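Local structure of flagellar pocket-related cytoskeletal protein (Trypanosoma brucei, 6SJQ) at residues A5-V10 with L83-Q88. The protein is a cytoskeletal protein of the trypanosome flagellar pocket collar, whose N-terminal ubiquitin-fold domain, described here, carries a long structured loop for protein binding. Sequence-based numbering, arbitrary orientation.
Sequences AFLVQV and LTDYCQ
Q9 lays its side chain over one face of the Y86 ring: CG of Q9 stands 3.9 Å from the ring centroid, close to the ring normal, a CH-pi contact, and the carboxamide beyond stacks with its plane 25° from the ring's. The pair sits where strand 6-14 meets strand 87-92 in parallel, the central pairing of the ubiquitin fold, here in the N-terminal domain of BILBO1. CG of Q9 is anti to the carbonyl carbon and the extended chain carries the amide over the ring; rotation about the last bond (chi3 77°) turns NE2 to Y86 O at 2.9 Å, with that oxygen nearly in the amide plane. The same amide bonds N20 through OE1, while Y86 OH reaches E22, so strand 17-25 is tied in as well. Backbone pairing is confirmed by Q9 N to C87 O, 2.9 Å and almost collinear with the carbonyl. Ahead of it a type II turn from T84 to C87 presents Y86 N to L7 O at 2.8 Å, the donor standing above the carbonyl plane. OD1 of D85 accepts L7 N at 2.9 Å with an N-H...O angle of 176°, where regular parallel pairing would use a carbonyl, and a water bridges OD1 to A5 O. On the turn itself, D85 CA covers one face of the F6 ring, 4.2 Å from its centroid, while L83 O lies at the ring's edge, 4.0 Å from F6 CZ.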
# COMPACT_ATOMS: atom_id res chain seq x y z
N ALA A 5 -3.99 14.69 -12.00
CA ALA A 5 -4.28 14.05 -10.71
C ALA A 5 -2.95 13.84 -10.01
O ALA A 5 -1.90 13.88 -10.65
CB ALA A 5 -4.99 12.73 -10.92
N PHE A 6 -2.99 13.63 -8.70
CA PHE A 6 -1.78 13.35 -7.93
C PHE A 6 -1.73 11.84 -7.68
O PHE A 6 -2.64 11.28 -7.06
CB PHE A 6 -1.85 14.10 -6.60
CG PHE A 6 -0.57 14.07 -5.81
CD1 PHE A 6 -0.21 12.95 -5.07
CD2 PHE A 6 0.29 15.18 -5.82
CE1 PHE A 6 0.97 12.92 -4.34
CE2 PHE A 6 1.47 15.16 -5.08
CZ PHE A 6 1.81 14.02 -4.33
N LEU A 7 -0.63 11.20 -8.12
CA LEU A 7 -0.52 9.75 -8.02
C LEU A 7 0.48 9.38 -6.94
O LEU A 7 1.46 10.09 -6.73
CB LEU A 7 -0.04 9.15 -9.36
CG LEU A 7 -0.95 9.59 -10.51
CD1 LEU A 7 -0.39 9.20 -11.87
CD2 LEU A 7 -2.30 8.98 -10.32
N VAL A 8 0.19 8.27 -6.25
CA VAL A 8 1.13 7.68 -5.31
C VAL A 8 1.18 6.18 -5.58
O VAL A 8 0.15 5.57 -5.78
CB VAL A 8 0.68 7.91 -3.85
CG1 VAL A 8 1.71 7.34 -2.89
CG2 VAL A 8 0.46 9.41 -3.58
N GLN A 9 2.37 5.57 -5.58
CA GLN A 9 2.47 4.10 -5.68
C GLN A 9 2.53 3.54 -4.28
O GLN A 9 3.32 4.01 -3.46
CB GLN A 9 3.76 3.69 -6.40
CG GLN A 9 3.93 4.27 -7.79
CD GLN A 9 5.27 3.90 -8.38
OE1 GLN A 9 5.47 2.77 -8.83
NE2 GLN A 9 6.23 4.84 -8.33
N VAL A 10 1.67 2.57 -3.97
CA VAL A 10 1.66 1.98 -2.63
C VAL A 10 1.89 0.47 -2.71
O VAL A 10 1.14 -0.25 -3.39
CB VAL A 10 0.35 2.30 -1.90
CG1 VAL A 10 0.51 2.03 -0.43
CG2 VAL A 10 -0.02 3.76 -2.10
N LEU A 83 5.07 13.72 0.63
CA LEU A 83 4.63 13.08 -0.62
C LEU A 83 4.92 13.93 -1.86
O LEU A 83 4.70 15.15 -1.88
CB LEU A 83 3.12 12.76 -0.55
CG LEU A 83 2.68 11.75 0.50
CD1 LEU A 83 1.15 11.65 0.53
CD2 LEU A 83 3.30 10.36 0.26
N THR A 84 5.46 13.27 -2.89
CA THR A 84 5.64 13.88 -4.20
C THR A 84 4.95 13.00 -5.23
O THR A 84 4.71 11.81 -4.99
CB THR A 84 7.13 14.05 -4.58
OG1 THR A 84 7.80 12.78 -4.51
CG2 THR A 84 7.79 15.03 -3.62
N ASP A 85 4.63 13.57 -6.38
CA ASP A 85 3.91 12.82 -7.39
C ASP A 85 4.68 11.58 -7.85
O ASP A 85 5.86 11.66 -8.22
CB ASP A 85 3.56 13.68 -8.61
CG ASP A 85 2.72 12.91 -9.63
OD1 ASP A 85 1.50 12.76 -9.40
OD2 ASP A 85 3.27 12.41 -10.64
N TYR A 86 3.98 10.46 -7.82
CA TYR A 86 4.44 9.15 -8.25
C TYR A 86 5.53 8.61 -7.35
O TYR A 86 6.25 7.69 -7.73
CB TYR A 86 4.84 9.12 -9.74
CG TYR A 86 4.40 7.82 -10.39
CD1 TYR A 86 5.32 6.82 -10.68
CD2 TYR A 86 3.07 7.59 -10.67
CE1 TYR A 86 4.91 5.63 -11.25
CE2 TYR A 86 2.65 6.40 -11.24
CZ TYR A 86 3.57 5.42 -11.54
OH TYR A 86 3.16 4.23 -12.10
N CYS A 87 5.62 9.15 -6.13
CA CYS A 87 6.54 8.58 -5.16
C CYS A 87 6.10 7.15 -4.78
O CYS A 87 4.95 6.77 -5.00
CB CYS A 87 6.69 9.48 -3.93
SG CYS A 87 5.28 9.50 -2.79
N GLN A 88 7.06 6.36 -4.28
CA GLN A 88 6.80 4.99 -3.87
C GLN A 88 6.72 4.86 -2.36
O GLN A 88 7.64 5.25 -1.64
CB GLN A 88 7.93 4.08 -4.37
CG GLN A 88 7.70 2.61 -4.00
CD GLN A 88 6.60 1.98 -4.82
OE1 GLN A 88 6.69 1.88 -6.06
NE2 GLN A 88 5.52 1.57 -4.14
O HOH W 1 0.31 12.74 -11.84